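Long-range contacts in molybdopterin biosynthesis moeA protein (Pyrococcus horikoshii, PDB 1WU2), which probably takes part in the late steps of molybdenum cofactor biosynthesis, in which MoeA proteins help insert molybdenum into molybdopterin: residues N22-D26 against K180-K184; K184-T190 against E250-I256; V272-F276 against Y289-I295. All blocks are in the same frame, centred on the assembly; numbering follows the deposited sequence.

Interaction 1: residues N22-D26 against K180-K184; sequences NEIED and KVKPK
Lys-180 carries the contact, sending its ammonium group to two acceptors on the loop 22-26. NZ forms a salt bridge with OE2 of Glu-23 at 2.6 Å, approaching on the anti side of the carboxylate and slightly out of its plane, and donates to the backbone O of Ile-24 at 2.9 Å, almost in line with the carbonyl bond. The lysine chain bends at its second torsion (chi2 -80°) and is extended from there to the nitrogen; the carboxylate-bearing arm of Glu-23 crosses it at about a right angle. With alanine in place of Lys-180, the Ile-24 carbonyl would probably lose this donor and Glu-23 one of its two lysine partners. Farther along, the backbone N of Val-181 donates to O of Asp-26 at 3.2 Å, an almost straight bond (179°) reaching the carbonyl from above its plane, while CG2 of Val-181 rests on CB of Asp-26 at 3.9 Å. On the other flank, CD1 of Ile-24 lies against CB of Pro-183 at 3.7 Å. Glu-23 OE2 is also paired with Lys-157, so one carboxylate oxygen gathers two positive charges, which would probably favour its ionised form. Met-318 of helix 300-319 touches both segments, at Ile-24 and at Pro-183. The contact thus ties the loop between helix 10-20 and strand 27-31 to the connection from strand 176-180 into strand 184-190.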
ATOM      1  N   ASN A  22      23.984  -0.719   5.124  1.00 34.80           N
ATOM      2  CA  ASN A  22      24.303  -1.237   3.794  1.00 35.20           C
ATOM      3  C   ASN A  22      23.172  -2.092   3.230  1.00 35.48           C
ATOM      4  O   ASN A  22      22.365  -2.646   3.979  1.00 35.24           O
ATOM      5  CB  ASN A  22      25.586  -2.068   3.845  1.00 35.34           C
ATOM      6  CG  ASN A  22      26.782  -1.265   4.322  1.00 35.51           C
ATOM      7  OD1 ASN A  22      27.084  -0.202   3.783  1.00 35.70           O
ATOM      8  ND2 ASN A  22      27.466  -1.771   5.340  1.00 36.03           N
ATOM      9  N   GLU A  23      23.123  -2.187   1.901  1.00 35.96           N
ATOM     10  CA  GLU A  23      22.199  -3.091   1.229  1.00 36.36           C
ATOM     11  C   GLU A  23      22.613  -4.531   1.522  1.00 36.74           C
ATOM     12  O   GLU A  23      23.753  -4.913   1.267  1.00 36.68           O
ATOM     13  CB  GLU A  23      22.192  -2.843  -0.284  1.00 36.38           C
ATOM     14  CG  GLU A  23      21.060  -3.552  -1.018  1.00 36.54           C
ATOM     15  CD  GLU A  23      20.981  -3.185  -2.488  1.00 36.53           C
ATOM     16  OE1 GLU A  23      20.813  -1.988  -2.797  1.00 37.01           O
ATOM     17  OE2 GLU A  23      21.082  -4.094  -3.337  1.00 36.28           O
ATOM     18  N   ILE A  24      21.698  -5.309   2.094  1.00 37.25           N
ATOM     19  CA  ILE A  24      21.904  -6.744   2.286  1.00 37.77           C
ATOM     20  C   ILE A  24      22.202  -7.418   0.941  1.00 38.00           C
ATOM     21  O   ILE A  24      21.561  -7.119  -0.066  1.00 37.95           O
ATOM     22  CB  ILE A  24      20.668  -7.381   2.993  1.00 37.88           C
ATOM     23  CG1 ILE A  24      20.754  -7.153   4.504  1.00 38.13           C
ATOM     24  CG2 ILE A  24      20.556  -8.880   2.705  1.00 38.30           C
ATOM     25  CD1 ILE A  24      19.456  -7.423   5.242  1.00 38.09           C
ATOM     26  N   GLU A  25      23.179  -8.323   0.941  1.00 38.45           N
ATOM     27  CA  GLU A  25      23.627  -8.996  -0.283  1.00 38.79           C
ATOM     28  C   GLU A  25      22.763 -10.213  -0.589  1.00 38.62           C
ATOM     29  O   GLU A  25      22.471 -10.493  -1.750  1.00 38.79           O
ATOM     30  CB  GLU A  25      25.084  -9.465  -0.166  1.00 38.96           C
ATOM     31  CG  GLU A  25      26.074  -8.463   0.413  1.00 40.02           C
ATOM     32  CD  GLU A  25      27.191  -9.144   1.188  1.00 41.44           C
ATOM     33  OE1 GLU A  25      28.126  -9.674   0.545  1.00 42.52           O
ATOM     34  OE2 GLU A  25      27.132  -9.161   2.440  1.00 42.02           O
ATOM     35  N   ASP A  26      22.374 -10.935   0.459  1.00 38.52           N
ATOM     36  CA  ASP A  26      21.726 -12.240   0.319  1.00 38.53           C
ATOM     37  C   ASP A  26      20.408 -12.170  -0.448  1.00 38.27           C
ATOM     38  O   ASP A  26      19.605 -11.265  -0.231  1.00 38.35           O
ATOM     39  CB  ASP A  26      21.467 -12.856   1.699  1.00 38.72           C
ATOM     40  CG  ASP A  26      22.746 -13.250   2.422  1.00 39.38           C
ATOM     41  OD1 ASP A  26      23.839 -12.782   2.028  1.00 39.68           O
ATOM     42  OD2 ASP A  26      22.749 -14.027   3.403  1.00 40.33           O
ATOM     43  N   LYS A 180      15.314 -10.136  -2.556  1.00 28.63           N
ATOM     44  CA  LYS A 180      16.157  -9.932  -1.384  1.00 28.42           C
ATOM     45  C   LYS A 180      15.589 -10.687  -0.182  1.00 28.20           C
ATOM     46  O   LYS A 180      14.371 -10.785  -0.011  1.00 27.73           O
ATOM     47  CB  LYS A 180      16.263  -8.443  -1.039  1.00 28.36           C
ATOM     48  CG  LYS A 180      16.925  -7.588  -2.106  1.00 28.40           C
ATOM     49  CD  LYS A 180      18.437  -7.679  -2.056  1.00 28.22           C
ATOM     50  CE  LYS A 180      19.085  -6.514  -2.782  1.00 28.07           C
ATOM     51  NZ  LYS A 180      20.568  -6.612  -2.777  1.00 27.84           N
ATOM     52  N   VAL A 181      16.489 -11.227   0.635  1.00 28.14           N
ATOM     53  CA  VAL A 181      16.126 -11.796   1.925  1.00 28.18           C
ATOM     54  C   VAL A 181      15.651 -10.653   2.813  1.00 28.12           C
ATOM     55  O   VAL A 181      16.253  -9.577   2.816  1.00 28.15           O
ATOM     56  CB  VAL A 181      17.325 -12.524   2.584  1.00 28.14           C
ATOM     57  CG1 VAL A 181      17.049 -12.840   4.053  1.00 28.13           C
ATOM     58  CG2 VAL A 181      17.653 -13.802   1.818  1.00 28.39           C
ATOM     59  N   LYS A 182      14.560 -10.887   3.535  1.00 28.15           N
ATOM     60  CA  LYS A 182      13.994  -9.896   4.440  1.00 28.19           C
ATOM     61  C   LYS A 182      14.975  -9.631   5.572  1.00 28.43           C
ATOM     62  O   LYS A 182      15.399 -10.575   6.242  1.00 28.59           O
ATOM     63  CB  LYS A 182      12.681 -10.397   5.036  1.00 28.05           C
ATOM     64  CG  LYS A 182      11.590 -10.661   4.023  1.00 28.02           C
ATOM     65  CD  LYS A 182      10.251 -10.850   4.715  1.00 28.09           C
ATOM     66  CE  LYS A 182       9.145 -11.157   3.727  1.00 28.03           C
ATOM     67  NZ  LYS A 182       7.823 -11.198   4.406  1.00 28.03           N
ATOM     68  N   PRO A 183      15.344  -8.368   5.792  1.00 28.60           N
ATOM     69  CA  PRO A 183      16.196  -8.020   6.932  1.00 28.71           C
ATOM     70  C   PRO A 183      15.545  -8.450   8.237  1.00 28.88           C
ATOM     71  O   PRO A 183      14.372  -8.160   8.462  1.00 28.94           O
ATOM     72  CB  PRO A 183      16.286  -6.489   6.862  1.00 28.74           C
ATOM     73  CG  PRO A 183      15.936  -6.135   5.468  1.00 28.70           C
ATOM     74  CD  PRO A 183      14.985  -7.182   4.996  1.00 28.56           C
ATOM     75  N   LYS A 184      16.294  -9.155   9.072  1.00 29.15           N
ATOM     76  CA  LYS A 184      15.815  -9.531  10.391  1.00 29.27           C
ATOM     77  C   LYS A 184      15.945  -8.321  11.314  1.00 29.08           C
ATOM     78  O   LYS A 184      17.029  -7.769  11.464  1.00 29.03           O
ATOM     79  CB  LYS A 184      16.621 -10.712  10.926  1.00 29.51           C
ATOM     80  CG  LYS A 184      16.451 -11.994  10.113  1.00 30.06           C
ATOM     81  CD  LYS A 184      17.609 -12.978  10.336  1.00 31.01           C
ATOM     82  CE  LYS A 184      18.006 -13.726   9.058  1.00 31.56           C
ATOM     83  NZ  LYS A 184      19.494 -13.872   8.931  1.00 32.04           N
TER

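Interaction 2: residues K184-T190 against E250-I256; sequences KVGIIIT and ECDIVLI
Ile-188 and Ile-253 meet on one face of a parallel strand pair, their side chains crossing at a slant with the two CD1 methyls pressed to 3.3 Å, tighter than usual for carbon. On the same face, CB of Ile-188 lies 3.9 Å from CB of Leu-255, and helix 243-249 packs over these residues. At Gly-186, where a CB would point to this same face, the side chain of Glu-250, bent at its second torsion (chi2 110°), folds over the backbone and brings OE2 to 3.3 Å from the glycine CA, so that a CB there would clash. The other carboxylate oxygen of Glu-250, OE1, is hydrogen-bonded to Tyr-230. On the opposite face, Val-185 sets its two methyls against the carboxylate of Asp-252, CG1 lying 3.4 Å from OD1, and helix 300-319 covers this side through Leu-315 and Met-318. Near the C-terminal end, Ile-189 and Ile-256 run side by side in the same direction. Backbone bonds alternate between the strands: Gly-186 N to Asp-252 O, Val-254 N to Gly-186 O (2.8 Å), Ile-188 N to Val-254 O and Ile-256 N to Ile-188 O (2.9 Å). Strands 184-190 and 252-255 are thereby joined in the sheet of the probable molybdopterin-binding domain. Their chemistry is largely apolar between helices, yet both carboxylate oxygens of Asp-252 are buried without a polar partner in the model, an environment likely to disfavour its charged form.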
ATOM      1  N   LYS A 184      16.294  -9.155   9.072  1.00 29.15           N
ATOM      2  CA  LYS A 184      15.815  -9.531  10.391  1.00 29.27           C
ATOM      3  C   LYS A 184      15.945  -8.321  11.314  1.00 29.08           C
ATOM      4  O   LYS A 184      17.029  -7.769  11.464  1.00 29.03           O
ATOM      5  CB  LYS A 184      16.621 -10.712  10.926  1.00 29.51           C
ATOM      6  CG  LYS A 184      16.451 -11.994  10.113  1.00 30.06           C
ATOM      7  CD  LYS A 184      17.609 -12.978  10.336  1.00 31.01           C
ATOM      8  CE  LYS A 184      18.006 -13.726   9.058  1.00 31.56           C
ATOM      9  NZ  LYS A 184      19.494 -13.872   8.931  1.00 32.04           N
ATOM     10  N   VAL A 185      14.832  -7.906  11.913  1.00 28.99           N
ATOM     11  CA  VAL A 185      14.790  -6.739  12.789  1.00 28.92           C
ATOM     12  C   VAL A 185      14.405  -7.174  14.197  1.00 29.01           C
ATOM     13  O   VAL A 185      13.269  -7.570  14.431  1.00 28.67           O
ATOM     14  CB  VAL A 185      13.750  -5.710  12.283  1.00 28.90           C
ATOM     15  CG1 VAL A 185      13.626  -4.521  13.242  1.00 28.93           C
ATOM     16  CG2 VAL A 185      14.100  -5.244  10.884  1.00 28.63           C
ATOM     17  N   GLY A 186      15.353  -7.096  15.127  1.00 29.29           N
ATOM     18  CA  GLY A 186      15.094  -7.401  16.522  1.00 29.66           C
ATOM     19  C   GLY A 186      14.234  -6.339  17.185  1.00 30.04           C
ATOM     20  O   GLY A 186      14.287  -5.169  16.814  1.00 29.77           O
ATOM     21  N   ILE A 187      13.437  -6.756  18.164  1.00 30.52           N
ATOM     22  CA  ILE A 187      12.556  -5.854  18.900  1.00 30.86           C
ATOM     23  C   ILE A 187      12.665  -6.157  20.393  1.00 31.53           C
ATOM     24  O   ILE A 187      12.202  -7.203  20.851  1.00 31.53           O
ATOM     25  CB  ILE A 187      11.089  -6.009  18.419  1.00 30.77           C
ATOM     26  CG1 ILE A 187      10.949  -5.555  16.960  1.00 30.79           C
ATOM     27  CG2 ILE A 187      10.142  -5.212  19.313  1.00 30.54           C
ATOM     28  CD1 ILE A 187       9.578  -5.807  16.351  1.00 30.34           C
ATOM     29  N   ILE A 188      13.289  -5.246  21.138  1.00 32.35           N
ATOM     30  CA  ILE A 188      13.388  -5.340  22.593  1.00 33.12           C
ATOM     31  C   ILE A 188      12.535  -4.253  23.218  1.00 33.83           C
ATOM     32  O   ILE A 188      12.766  -3.081  22.966  1.00 33.93           O
ATOM     33  CB  ILE A 188      14.841  -5.121  23.065  1.00 33.07           C
ATOM     34  CG1 ILE A 188      15.804  -6.091  22.388  1.00 33.40           C
ATOM     35  CG2 ILE A 188      14.929  -5.274  24.576  1.00 33.12           C
ATOM     36  CD1 ILE A 188      17.266  -5.707  22.577  1.00 33.70           C
ATOM     37  N   ILE A 189      11.563  -4.632  24.039  1.00 34.88           N
ATOM     38  CA  ILE A 189      10.802  -3.658  24.813  1.00 35.71           C
ATOM     39  C   ILE A 189      11.434  -3.571  26.204  1.00 36.49           C
ATOM     40  O   ILE A 189      11.930  -4.569  26.722  1.00 36.73           O
ATOM     41  CB  ILE A 189       9.302  -4.049  24.888  1.00 35.80           C
ATOM     42  CG1 ILE A 189       8.555  -3.748  23.576  1.00 35.98           C
ATOM     43  CG2 ILE A 189       8.597  -3.267  25.976  1.00 35.82           C
ATOM     44  CD1 ILE A 189       9.315  -3.975  22.294  1.00 36.13           C
ATOM     45  N   THR A 190      11.437  -2.376  26.794  1.00 37.34           N
ATOM     46  CA  THR A 190      12.027  -2.153  28.118  1.00 38.05           C
ATOM     47  C   THR A 190      11.074  -1.350  29.002  1.00 38.54           C
ATOM     48  O   THR A 190      10.416  -0.423  28.528  1.00 38.45           O
ATOM     49  CB  THR A 190      13.402  -1.430  27.976  1.00 38.12           C
ATOM     50  OG1 THR A 190      14.469  -2.389  28.002  1.00 38.65           O
ATOM     51  CG2 THR A 190      13.716  -0.519  29.161  1.00 38.40           C
ATOM     52  N   GLU A 250      20.626 -10.598  14.254  1.00 38.92           N
ATOM     53  CA  GLU A 250      19.907  -9.715  13.334  1.00 38.78           C
ATOM     54  C   GLU A 250      20.793  -8.739  12.581  1.00 38.41           C
ATOM     55  O   GLU A 250      21.946  -8.507  12.939  1.00 38.51           O
ATOM     56  CB  GLU A 250      18.863  -8.900  14.094  1.00 38.92           C
ATOM     57  CG  GLU A 250      17.503  -9.561  14.181  1.00 39.43           C
ATOM     58  CD  GLU A 250      17.166 -10.039  15.565  1.00 40.17           C
ATOM     59  OE1 GLU A 250      16.375 -10.991  15.671  1.00 42.35           O
ATOM     60  OE2 GLU A 250      17.686  -9.472  16.546  1.00 42.02           O
ATOM     61  N   CYS A 251      20.207  -8.156  11.540  1.00 37.94           N
ATOM     62  CA  CYS A 251      20.866  -7.152  10.720  1.00 37.60           C
ATOM     63  C   CYS A 251      20.784  -5.795  11.421  1.00 37.16           C
ATOM     64  O   CYS A 251      21.775  -5.069  11.508  1.00 36.92           O
ATOM     65  CB  CYS A 251      20.213  -7.088   9.335  1.00 37.69           C
ATOM     66  SG  CYS A 251      19.866  -8.700   8.581  1.00 38.21           S
ATOM     67  N   ASP A 252      19.589  -5.454  11.897  1.00 36.79           N
ATOM     68  CA  ASP A 252      19.400  -4.299  12.774  1.00 36.51           C
ATOM     69  C   ASP A 252      18.515  -4.684  13.958  1.00 36.15           C
ATOM     70  O   ASP A 252      17.877  -5.733  13.947  1.00 36.02           O
ATOM     71  CB  ASP A 252      18.858  -3.079  11.995  1.00 36.54           C
ATOM     72  CG  ASP A 252      17.330  -3.031  11.919  1.00 37.08           C
ATOM     73  OD1 ASP A 252      16.664  -3.107  12.969  1.00 38.34           O
ATOM     74  OD2 ASP A 252      16.701  -2.881  10.849  1.00 37.37           O
ATOM     75  N   ILE A 253      18.502  -3.840  14.985  1.00 35.75           N
ATOM     76  CA  ILE A 253      17.696  -4.088  16.178  1.00 35.48           C
ATOM     77  C   ILE A 253      17.076  -2.784  16.700  1.00 35.50           C
ATOM     78  O   ILE A 253      17.711  -1.735  16.725  1.00 35.25           O
ATOM     79  CB  ILE A 253      18.501  -4.897  17.285  1.00 35.31           C
ATOM     80  CG1 ILE A 253      18.458  -4.223  18.660  1.00 34.78           C
ATOM     81  CG2 ILE A 253      19.953  -5.167  16.868  1.00 35.35           C
ATOM     82  CD1 ILE A 253      17.245  -4.598  19.465  1.00 34.56           C
ATOM     83  N   VAL A 254      15.817  -2.887  17.102  1.00 35.67           N
ATOM     84  CA  VAL A 254      15.024  -1.779  17.600  1.00 35.89           C
ATOM     85  C   VAL A 254      14.766  -2.028  19.081  1.00 36.31           C
ATOM     86  O   VAL A 254      14.389  -3.128  19.461  1.00 36.06           O
ATOM     87  CB  VAL A 254      13.675  -1.716  16.834  1.00 35.74           C
ATOM     88  CG1 VAL A 254      12.593  -1.048  17.661  1.00 35.83           C
ATOM     89  CG2 VAL A 254      13.845  -1.014  15.486  1.00 35.77           C
ATOM     90  N   LEU A 255      14.981  -1.019  19.919  1.00 37.10           N
ATOM     91  CA  LEU A 255      14.659  -1.137  21.343  1.00 37.75           C
ATOM     92  C   LEU A 255      13.922   0.087  21.892  1.00 38.32           C
ATOM     93  O   LEU A 255      14.193   1.218  21.507  1.00 38.01           O
ATOM     94  CB  LEU A 255      15.904  -1.456  22.181  1.00 37.71           C
ATOM     95  CG  LEU A 255      17.110  -0.522  22.101  1.00 37.90           C
ATOM     96  CD1 LEU A 255      17.068   0.529  23.209  1.00 38.33           C
ATOM     97  CD2 LEU A 255      18.396  -1.332  22.189  1.00 38.03           C
ATOM     98  N   ILE A 256      13.016  -0.186  22.826  1.00 39.20           N
ATOM     99  CA  ILE A 256      12.092   0.784  23.401  1.00 40.07           C
ATOM    100  C   ILE A 256      12.616   1.253  24.759  1.00 40.56           C
ATOM    101  O   ILE A 256      13.392   0.545  25.396  1.00 40.85           O
ATOM    102  CB  ILE A 256      10.715   0.087  23.579  1.00 40.15           C
ATOM    103  CG1 ILE A 256      10.131  -0.321  22.221  1.00 40.52           C
ATOM    104  CG2 ILE A 256       9.747   0.950  24.358  1.00 40.75           C
ATOM    105  CD1 ILE A 256       9.995   0.806  21.223  1.00 40.65           C
TER

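Interaction 3: residues V272-F276 against Y289-I295; sequences VNLLF and YGEKVFI
A classic beta bulge joins the two segments, with Leu-275 and Phe-276 both facing Tyr-289 at the edge of the sheet. Tyr-289 N donates to Phe-276 O at 3.1 Å, and Leu-275 N makes a weak bond to Tyr-289 O. CD1 of Leu-275 comes in at the edge of the tyrosine ring, 3.9 Å from CE2, the two side chains lying alongside each other. With CG placed between the backbone N and carbonyl carbon (chi1 60°), Phe-276 turns its ring over the start of Tyr-289: CZ is 3.8 Å from CB of Tyr-289, and Tyr-289 N lies over one ring face, toward its rim. The tyrosine hydroxyl is hydrogen-bonded to the carboxylate of Asp-20 (OD2), and helix 10-20 packs on both aromatic residues through Leu-17. At the other end, Asn-273 N donates to OE2 of Glu-291 at 3.3 Å, from above the carboxylate plane. Val-272 turns inward, its CG2 reaching CG1 of Val-293 at 4.0 Å and meeting CD1 of Ile-295 tip to tip. Backbone bonds in both directions between Gly-290 and Val-293 close a type I' turn, with Glu-291 and Lys-292 at its corners. This is the tight antiparallel beta-hairpin typical of type I' turns, here flanked by a bulged outer strand.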
ATOM      1  N   VAL A 272      25.247   1.124  24.027  1.00 47.78           N
ATOM      2  CA  VAL A 272      25.519   1.345  22.609  1.00 46.85           C
ATOM      3  C   VAL A 272      26.545   2.455  22.400  1.00 45.96           C
ATOM      4  O   VAL A 272      26.515   3.472  23.089  1.00 45.84           O
ATOM      5  CB  VAL A 272      24.224   1.739  21.853  1.00 46.87           C
ATOM      6  CG1 VAL A 272      24.499   1.938  20.367  1.00 46.74           C
ATOM      7  CG2 VAL A 272      23.130   0.690  22.063  1.00 46.94           C
ATOM      8  N   ASN A 273      27.439   2.254  21.435  1.00 44.85           N
ATOM      9  CA  ASN A 273      28.335   3.309  20.977  1.00 44.11           C
ATOM     10  C   ASN A 273      27.617   4.144  19.913  1.00 43.14           C
ATOM     11  O   ASN A 273      27.525   3.750  18.749  1.00 43.14           O
ATOM     12  CB  ASN A 273      29.645   2.722  20.438  1.00 44.17           C
ATOM     13  CG  ASN A 273      30.812   3.676  20.593  1.00 44.52           C
ATOM     14  OD1 ASN A 273      30.817   4.768  20.021  1.00 44.74           O
ATOM     15  ND2 ASN A 273      31.808   3.273  21.379  1.00 44.67           N
ATOM     16  N   LEU A 274      27.112   5.300  20.329  1.00 41.99           N
ATOM     17  CA  LEU A 274      26.159   6.070  19.533  1.00 41.12           C
ATOM     18  C   LEU A 274      26.818   7.072  18.584  1.00 40.30           C
ATOM     19  O   LEU A 274      27.707   7.823  18.982  1.00 40.18           O
ATOM     20  CB  LEU A 274      25.199   6.815  20.467  1.00 41.06           C
ATOM     21  CG  LEU A 274      24.433   5.938  21.465  1.00 40.95           C
ATOM     22  CD1 LEU A 274      23.969   6.745  22.667  1.00 40.90           C
ATOM     23  CD2 LEU A 274      23.253   5.251  20.791  1.00 40.98           C
ATOM     24  N   LEU A 275      26.379   7.064  17.326  1.00 39.30           N
ATOM     25  CA  LEU A 275      26.692   8.137  16.384  1.00 38.54           C
ATOM     26  C   LEU A 275      25.984   9.423  16.802  1.00 37.74           C
ATOM     27  O   LEU A 275      26.573  10.503  16.768  1.00 37.77           O
ATOM     28  CB  LEU A 275      26.261   7.762  14.963  1.00 38.54           C
ATOM     29  CG  LEU A 275      27.040   6.639  14.282  1.00 38.69           C
ATOM     30  CD1 LEU A 275      26.325   6.197  13.014  1.00 38.76           C
ATOM     31  CD2 LEU A 275      28.465   7.080  13.972  1.00 39.00           C
ATOM     32  N   PHE A 276      24.712   9.298  17.173  1.00 36.75           N
ATOM     33  CA  PHE A 276      23.952  10.420  17.722  1.00 36.03           C
ATOM     34  C   PHE A 276      22.896   9.966  18.735  1.00 35.57           C
ATOM     35  O   PHE A 276      22.570   8.786  18.836  1.00 35.40           O
ATOM     36  CB  PHE A 276      23.305  11.247  16.601  1.00 35.96           C
ATOM     37  CG  PHE A 276      22.346  10.469  15.740  1.00 35.43           C
ATOM     38  CD1 PHE A 276      20.993  10.431  16.046  1.00 34.97           C
ATOM     39  CD2 PHE A 276      22.797   9.778  14.626  1.00 35.09           C
ATOM     40  CE1 PHE A 276      20.107   9.712  15.258  1.00 34.65           C
ATOM     41  CE2 PHE A 276      21.914   9.057  13.830  1.00 34.74           C
ATOM     42  CZ  PHE A 276      20.568   9.027  14.147  1.00 34.51           C
ATOM     43  N   TYR A 289      20.947   6.438  17.586  1.00 32.24           N
ATOM     44  CA  TYR A 289      21.341   5.271  16.803  1.00 32.11           C
ATOM     45  C   TYR A 289      22.852   5.034  16.796  1.00 32.21           C
ATOM     46  O   TYR A 289      23.638   5.978  16.727  1.00 31.95           O
ATOM     47  CB  TYR A 289      20.848   5.395  15.359  1.00 32.10           C
ATOM     48  CG  TYR A 289      21.484   4.384  14.428  1.00 31.61           C
ATOM     49  CD1 TYR A 289      20.947   3.108  14.289  1.00 31.02           C
ATOM     50  CD2 TYR A 289      22.639   4.695  13.714  1.00 31.00           C
ATOM     51  CE1 TYR A 289      21.530   2.174  13.453  1.00 30.95           C
ATOM     52  CE2 TYR A 289      23.233   3.765  12.878  1.00 31.24           C
ATOM     53  CZ  TYR A 289      22.673   2.506  12.751  1.00 31.04           C
ATOM     54  OH  TYR A 289      23.254   1.580  11.922  1.00 31.28           O
ATOM     55  N   GLY A 290      23.236   3.759  16.842  1.00 32.27           N
ATOM     56  CA  GLY A 290      24.623   3.344  16.717  1.00 32.47           C
ATOM     57  C   GLY A 290      24.768   1.827  16.684  1.00 32.70           C
ATOM     58  O   GLY A 290      24.063   1.121  17.404  1.00 32.63           O
ATOM     59  N   GLU A 291      25.683   1.334  15.851  1.00 33.07           N
ATOM     60  CA  GLU A 291      25.974  -0.103  15.731  1.00 33.28           C
ATOM     61  C   GLU A 291      24.739  -0.937  15.378  1.00 33.24           C
ATOM     62  O   GLU A 291      24.515  -2.002  15.962  1.00 33.39           O
ATOM     63  CB  GLU A 291      26.603  -0.645  17.019  1.00 33.44           C
ATOM     64  CG  GLU A 291      27.744   0.186  17.571  1.00 34.06           C
ATOM     65  CD  GLU A 291      28.495  -0.542  18.672  1.00 35.13           C
ATOM     66  OE1 GLU A 291      29.558  -1.128  18.373  1.00 36.40           O
ATOM     67  OE2 GLU A 291      28.021  -0.539  19.831  1.00 34.94           O
ATOM     68  N   LYS A 292      23.951  -0.446  14.419  1.00 33.13           N
ATOM     69  CA  LYS A 292      22.720  -1.108  13.965  1.00 32.96           C
ATOM     70  C   LYS A 292      21.582  -1.095  14.997  1.00 32.89           C
ATOM     71  O   LYS A 292      20.595  -1.803  14.821  1.00 32.94           O
ATOM     72  CB  LYS A 292      22.992  -2.559  13.522  1.00 32.95           C
ATOM     73  CG  LYS A 292      24.232  -2.756  12.653  1.00 32.96           C
ATOM     74  CD  LYS A 292      24.217  -1.845  11.440  1.00 33.34           C
ATOM     75  CE  LYS A 292      25.225  -2.293  10.395  1.00 33.76           C
ATOM     76  NZ  LYS A 292      25.922  -1.140   9.780  1.00 33.96           N
ATOM     77  N   VAL A 293      21.704  -0.288  16.048  1.00 32.80           N
ATOM     78  CA  VAL A 293      20.723  -0.265  17.133  1.00 32.84           C
ATOM     79  C   VAL A 293      19.973   1.068  17.153  1.00 33.02           C
ATOM     80  O   VAL A 293      20.579   2.130  17.248  1.00 32.89           O
ATOM     81  CB  VAL A 293      21.380  -0.501  18.508  1.00 32.75           C
ATOM     82  CG1 VAL A 293      20.323  -0.640  19.595  1.00 32.56           C
ATOM     83  CG2 VAL A 293      22.262  -1.741  18.475  1.00 33.01           C
ATOM     84  N   PHE A 294      18.649   0.988  17.084  1.00 33.40           N
ATOM     85  CA  PHE A 294      17.771   2.150  17.048  1.00 33.71           C
ATOM     86  C   PHE A 294      17.138   2.330  18.427  1.00 34.33           C
ATOM     87  O   PHE A 294      16.345   1.494  18.855  1.00 34.25           O
ATOM     88  CB  PHE A 294      16.652   1.933  16.016  1.00 33.58           C
ATOM     89  CG  PHE A 294      17.128   1.873  14.584  1.00 33.14           C
ATOM     90  CD1 PHE A 294      16.766   2.863  13.679  1.00 33.18           C
ATOM     91  CD2 PHE A 294      17.911   0.820  14.134  1.00 32.85           C
ATOM     92  CE1 PHE A 294      17.190   2.811  12.359  1.00 33.14           C
ATOM     93  CE2 PHE A 294      18.340   0.766  12.816  1.00 33.00           C
ATOM     94  CZ  PHE A 294      17.978   1.761  11.927  1.00 33.09           C
ATOM     95  N   ILE A 295      17.488   3.415  19.116  1.00 35.15           N
ATOM     96  CA  ILE A 295      16.904   3.731  20.424  1.00 35.96           C
ATOM     97  C   ILE A 295      15.593   4.501  20.228  1.00 36.54           C
ATOM     98  O   ILE A 295      15.598   5.629  19.738  1.00 36.34           O
ATOM     99  CB  ILE A 295      17.875   4.572  21.313  1.00 36.07           C
ATOM    100  CG1 ILE A 295      19.349   4.168  21.129  1.00 36.47           C
ATOM    101  CG2 ILE A 295      17.482   4.456  22.781  1.00 36.23           C
ATOM    102  CD1 ILE A 295      19.648   2.693  21.326  1.00 36.87           C
TER

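How the interactions relate
From the N terminus, the loop after helix 10-20 waits for a partner 154 residues onward, so interaction 1 closes the longest loop and joins the N-terminal part of the chain to the entry of strand 184-190. Lys-184 belongs to both interactions 1 and 2, and CD1 of Ile-24 packs on SG of Cys-251 at 3.6 Å where they meet. Interaction 2 then closes a shorter loop containing strand 226-233, and interaction 3 the shortest. The three follow in series, none nested or crossed. Interactions 2 and 3 share one mixed sheet: strand 252-255 pairs with strand 293-295, Ile-253 bridging to Lys-292 and Phe-294 through probable backbone hydrogen bonds.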